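Long-range contacts in serine hydrolase CCSP0084 (PDB 4I3F), which is a serine hydrolase of the alpha/beta hydrolase family that probably hydrolyses meta-cleavage products of aromatic degradation and may also act as an esterase: residues Ile100-Val104 against His133-His138; Thr45-His51 against Gln118-Asn124. All blocks are in the same frame, centred on the assembly; numbering follows the deposited sequence.

Contact 1 of 2, residues Ile100-Val104 against His133-His138. With NA (sodium ion), chain D.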
# COMPACT_ATOMS: atom_id res chain seq x y z
N ILE A 100 7.15 2.23 10.71
CA ILE A 100 7.41 0.98 10.01
C ILE A 100 7.40 -0.21 10.99
O ILE A 100 6.82 -1.26 10.69
CB ILE A 100 8.73 1.02 9.21
CG1 ILE A 100 8.58 1.96 8.01
CG2 ILE A 100 9.11 -0.38 8.72
CD1 ILE A 100 9.91 2.47 7.45
N ASP A 101 8.01 -0.04 12.16
CA ASP A 101 7.99 -1.07 13.20
C ASP A 101 6.55 -1.43 13.58
O ASP A 101 6.19 -2.61 13.66
CB ASP A 101 8.77 -0.61 14.43
CG ASP A 101 10.27 -0.54 14.20
OD1 ASP A 101 10.76 -1.18 13.24
OD2 ASP A 101 10.96 0.14 14.99
N ILE A 102 5.73 -0.40 13.79
CA ILE A 102 4.31 -0.57 14.09
C ILE A 102 3.54 -1.26 12.95
O ILE A 102 2.71 -2.15 13.20
CB ILE A 102 3.65 0.79 14.42
CG1 ILE A 102 4.00 1.22 15.84
CG2 ILE A 102 2.14 0.72 14.24
CD1 ILE A 102 3.66 2.68 16.15
N TRP A 103 3.79 -0.84 11.71
CA TRP A 103 3.09 -1.39 10.55
C TRP A 103 3.41 -2.87 10.33
O TRP A 103 2.52 -3.66 10.01
CB TRP A 103 3.41 -0.56 9.30
CG TRP A 103 2.84 0.84 9.36
CD1 TRP A 103 1.70 1.23 10.01
CD2 TRP A 103 3.40 2.03 8.78
NE1 TRP A 103 1.50 2.58 9.84
CE2 TRP A 103 2.53 3.10 9.10
CE3 TRP A 103 4.55 2.30 8.02
CZ2 TRP A 103 2.77 4.42 8.68
CZ3 TRP A 103 4.78 3.61 7.61
CH2 TRP A 103 3.91 4.65 7.95
N VAL A 104 4.68 -3.23 10.52
CA VAL A 104 5.09 -4.63 10.42
C VAL A 104 4.40 -5.46 11.50
O VAL A 104 3.75 -6.46 11.20
CB VAL A 104 6.64 -4.77 10.47
CG1 VAL A 104 7.06 -6.24 10.64
CG2 VAL A 104 7.26 -4.17 9.21
N HIS A 133 9.55 -5.03 4.31
CA HIS A 133 10.03 -5.25 5.67
C HIS A 133 9.41 -6.49 6.32
O HIS A 133 10.07 -7.16 7.10
CB HIS A 133 9.83 -4.00 6.52
CG HIS A 133 10.74 -2.88 6.14
ND1 HIS A 133 11.92 -2.64 6.80
CD2 HIS A 133 10.69 -2.00 5.11
CE1 HIS A 133 12.54 -1.62 6.22
NE2 HIS A 133 11.81 -1.21 5.20
N LEU A 134 8.17 -6.81 5.96
CA LEU A 134 7.55 -8.04 6.45
C LEU A 134 8.27 -9.28 5.92
O LEU A 134 8.51 -10.23 6.66
CB LEU A 134 6.07 -8.09 6.07
CG LEU A 134 5.12 -7.37 7.04
CD1 LEU A 134 3.77 -7.10 6.36
CD2 LEU A 134 4.94 -8.19 8.31
N LEU A 135 8.62 -9.28 4.63
CA LEU A 135 9.33 -10.41 4.05
C LEU A 135 10.72 -10.56 4.66
O LEU A 135 11.23 -11.67 4.81
CB LEU A 135 9.45 -10.26 2.52
CG LEU A 135 8.14 -10.08 1.76
CD1 LEU A 135 8.43 -9.88 0.28
CD2 LEU A 135 7.23 -11.27 1.96
N ASN A 136 11.33 -9.44 5.01
CA ASN A 136 12.66 -9.45 5.60
C ASN A 136 12.62 -9.95 7.04
O ASN A 136 13.47 -10.75 7.45
CB ASN A 136 13.26 -8.04 5.58
CG ASN A 136 14.67 -8.00 6.15
OD1 ASN A 136 15.54 -8.80 5.78
ND2 ASN A 136 14.90 -7.07 7.07
N ARG A 137 11.64 -9.47 7.80
CA ARG A 137 11.61 -9.73 9.24
C ARG A 137 10.87 -11.02 9.61
O ARG A 137 11.24 -11.68 10.59
CB ARG A 137 10.97 -8.55 9.98
CG ARG A 137 11.82 -7.28 9.95
CD ARG A 137 11.14 -6.13 10.66
NE ARG A 137 11.63 -4.84 10.18
CZ ARG A 137 11.32 -3.67 10.72
NH1 ARG A 137 10.53 -3.62 11.78
NH2 ARG A 137 11.82 -2.55 10.21
N HIS A 138 9.85 -11.36 8.83
CA HIS A 138 9.01 -12.52 9.12
C HIS A 138 8.76 -13.35 7.86
O HIS A 138 7.60 -13.56 7.48
CB HIS A 138 7.67 -12.04 9.66
CG HIS A 138 7.79 -11.19 10.89
ND1 HIS A 138 7.96 -11.72 12.15
CD2 HIS A 138 7.76 -9.84 11.05
CE1 HIS A 138 8.03 -10.74 13.03
NE2 HIS A 138 7.91 -9.59 12.39
NA NA D . 8.50 -14.15 12.64
O HOH W 1 12.08 0.45 10.93
O HOH W 2 8.25 -4.42 13.81
O HOH W 3 9.03 -14.28 15.33
O HOH W 4 5.71 -14.63 12.96

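Contact 2 of 2, residues Thr45-His51 against Gln118-Asn124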
# COMPACT_ATOMS: atom_id res chain seq x y z
N THR A 45 -6.81 -20.19 0.46
CA THR A 45 -5.56 -19.43 0.37
C THR A 45 -5.87 -17.95 0.51
O THR A 45 -6.84 -17.46 -0.07
CB THR A 45 -4.85 -19.70 -0.96
OG1 THR A 45 -4.62 -21.11 -1.11
CG2 THR A 45 -3.51 -18.95 -1.01
N SER A 46 -5.07 -17.24 1.29
CA SER A 46 -5.35 -15.83 1.57
C SER A 46 -4.42 -14.85 0.86
O SER A 46 -3.30 -15.21 0.47
CB SER A 46 -5.36 -15.56 3.08
OG SER A 46 -4.10 -15.83 3.66
N ILE A 47 -4.90 -13.62 0.70
CA ILE A 47 -4.10 -12.50 0.22
C ILE A 47 -4.31 -11.34 1.18
O ILE A 47 -5.46 -10.98 1.47
CB ILE A 47 -4.52 -12.03 -1.19
CG1 ILE A 47 -4.52 -13.18 -2.19
CG2 ILE A 47 -3.60 -10.92 -1.68
CD1 ILE A 47 -5.13 -12.79 -3.55
N LEU A 48 -3.22 -10.79 1.69
CA LEU A 48 -3.26 -9.60 2.55
C LEU A 48 -2.91 -8.41 1.67
O LEU A 48 -1.86 -8.40 1.03
CB LEU A 48 -2.22 -9.73 3.67
CG LEU A 48 -2.03 -8.52 4.61
CD1 LEU A 48 -3.31 -8.23 5.37
CD2 LEU A 48 -0.88 -8.75 5.57
N LEU A 49 -3.80 -7.42 1.60
CA LEU A 49 -3.58 -6.27 0.73
C LEU A 49 -3.31 -5.02 1.57
O LEU A 49 -4.12 -4.66 2.43
CB LEU A 49 -4.80 -6.03 -0.18
CG LEU A 49 -5.07 -7.16 -1.18
CD1 LEU A 49 -6.19 -8.05 -0.69
CD2 LEU A 49 -5.37 -6.62 -2.57
N LEU A 50 -2.19 -4.37 1.30
CA LEU A 50 -1.76 -3.22 2.10
C LEU A 50 -1.77 -1.95 1.25
O LEU A 50 -1.04 -1.85 0.25
CB LEU A 50 -0.36 -3.48 2.69
CG LEU A 50 -0.22 -4.72 3.58
CD1 LEU A 50 1.19 -4.82 4.17
CD2 LEU A 50 -1.26 -4.69 4.70
N HIS A 51 -2.59 -0.99 1.66
CA HIS A 51 -2.82 0.24 0.90
C HIS A 51 -1.66 1.25 0.97
O HIS A 51 -0.69 1.04 1.69
CB HIS A 51 -4.12 0.89 1.38
CG HIS A 51 -4.04 1.46 2.76
ND1 HIS A 51 -4.72 0.93 3.83
CD2 HIS A 51 -3.38 2.54 3.24
CE1 HIS A 51 -4.48 1.66 4.91
NE2 HIS A 51 -3.66 2.64 4.58
N GLN A 118 0.34 -18.63 6.86
CA GLN A 118 1.01 -18.06 5.69
C GLN A 118 0.00 -17.40 4.77
O GLN A 118 -1.11 -17.91 4.60
CB GLN A 118 1.75 -19.15 4.92
CG GLN A 118 2.89 -19.82 5.66
CD GLN A 118 3.80 -20.59 4.72
OE1 GLN A 118 3.36 -21.44 3.96
NE2 GLN A 118 5.10 -20.27 4.76
N THR A 119 0.40 -16.29 4.16
CA THR A 119 -0.48 -15.55 3.25
C THR A 119 0.27 -15.00 2.04
O THR A 119 1.48 -14.72 2.12
CB THR A 119 -1.18 -14.39 4.01
OG1 THR A 119 -2.17 -13.79 3.17
CG2 THR A 119 -0.17 -13.32 4.43
N HIS A 120 -0.42 -14.87 0.91
CA HIS A 120 0.09 -14.03 -0.17
C HIS A 120 -0.06 -12.59 0.27
O HIS A 120 -0.83 -12.29 1.18
CB HIS A 120 -0.70 -14.24 -1.47
CG HIS A 120 -0.53 -15.59 -2.11
ND1 HIS A 120 0.70 -16.18 -2.32
CD2 HIS A 120 -1.45 -16.43 -2.64
CE1 HIS A 120 0.53 -17.34 -2.93
NE2 HIS A 120 -0.77 -17.52 -3.13
N ILE A 121 0.65 -11.67 -0.39
CA ILE A 121 0.61 -10.27 0.02
C ILE A 121 0.74 -9.33 -1.17
O ILE A 121 1.48 -9.61 -2.13
CB ILE A 121 1.67 -9.99 1.14
CG1 ILE A 121 1.60 -8.55 1.65
CG2 ILE A 121 3.09 -10.40 0.68
CD1 ILE A 121 2.38 -8.32 2.95
N VAL A 122 -0.02 -8.23 -1.12
CA VAL A 122 0.04 -7.18 -2.14
C VAL A 122 0.26 -5.87 -1.41
O VAL A 122 -0.42 -5.60 -0.41
CB VAL A 122 -1.28 -7.07 -2.93
CG1 VAL A 122 -1.17 -5.98 -4.01
CG2 VAL A 122 -1.63 -8.40 -3.60
N GLY A 123 1.19 -5.05 -1.89
CA GLY A 123 1.41 -3.76 -1.25
C GLY A 123 1.62 -2.60 -2.21
O GLY A 123 2.44 -2.68 -3.14
N ASN A 124 0.89 -1.52 -1.96
CA ASN A 124 1.00 -0.29 -2.72
C ASN A 124 1.86 0.72 -1.99
O ASN A 124 1.59 1.03 -0.83
CB ASN A 124 -0.40 0.31 -2.95
CG ASN A 124 -0.37 1.78 -3.41
OD1 ASN A 124 0.64 2.27 -3.91
ND2 ASN A 124 -1.49 2.47 -3.25
O HOH W 5 -2.82 -18.78 2.52

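Contact 1 of 2, residues Ile100-Val104 against His133-His138
Arg137 reaches past Val104 to Asp101 on the neighbouring helix. Its chain is extended from CG to NE, which carries the guanidinium across. There Arg137 NH1 donates to Asp101 OD1 at 2.9 Å in a salt bridge. The fit is imperfect: OD1 is met on its anti side, and the carboxylate and guanidinium planes are turned 59° apart. Water 1 links the same OD1 to Arg137 NH2. Water 2 is held by Asp101 O and more weakly by NH1. Both waters sit at the guanidinium edge, while Val104 CG2 lies over one face. Helices 96-113 and 126-137 belong to the alpha/beta hydrolase fold, and their segments 100-104 and 133-137 cross at -74°. Val104 fills the crossing with both methyls. Val104 CG1, anti to the backbone N (chi1 169°), meets Leu134 CD2 at 3.7 Å and the edge of the His138 ring at CD2. Val104 CG2 packs on His133 CB at 3.7 Å. Further along, Ile100 CG2 lies over one face of the His133 ring in a CH-pi contact, 4.1 Å from the ring centroid. That ring's NE2 is hydrogen-bonded to Phe229 O. His138, just past the helix end, turns its ring so that His138 ND1 binds the sodium ion at 2.5 Å, with Glu140 and waters 3 and 4 as further ligands.

Contact 2 of 2, residues Thr45-His51 against Gln118-Asn124
Ser46 and Thr119 meet through their hydroxyls, OG to OG1 at 2.9 Å, where two parallel strands of the central alpha/beta hydrolase sheet begin to pair. Five backbone bonds follow. His120 N donates to Ser46 O, and Leu48 N to His120 O. Val122 N then donates to Leu48 O at 2.8 Å, Leu50 N to Val122 O, and Asn124 N to Leu50 O at 3.0 Å. The last is almost straight, 173° at the hydrogen. His120 O is gripped twice, since Thr119 OG1 also donates to it at 2.8 Å, in the carbonyl plane on a lone pair. Thr119 OG1 stands anti to its own N (chi1 -172°), within range of both partners. A valine here would probably leave Ser46 OG without this hydroxyl partner and His120 O with one donor fewer. Apolar side chains pack beside the bonds: Ile47 CG2 meets Val122 CG2 on one face, and Leu50 CD1 meets Ile121 CD1 on the other. His120 ND1 is bonded to Lys144 N, and Asn124 ND2 to Asn62 OD1. Where the pairing begins, water 5 accepts from Ser46 N at 3.0 Å and donates to Gln118 O at 2.8 Å.

How the contacts relate
The two contacts touch through Leu134, whose CD1 lies 3.9 Å from Ile121 CD1 and 4.1 Å from Leu50 CD1. Leu134 thus brings helix 126-137 onto the sheet face that carries Leu50 and Ile121. Helix 96-113 meets the same face separately, where Leu48 and Leu50 touch Gln107. About 13 Å separates the two contact centres. Their segments alternate along the chain. Helix 96-113 leads into strand 119-124, and that strand into helix 126-137. The turn between strand and second helix has the sequence of a nucleophile elbow, with Ser125 the probable nucleophile. Contact 2 therefore runs up to the likely active site. The sodium ion belongs to contact 1, and lies about 11 Å from the Gln118 side chain of contact 2.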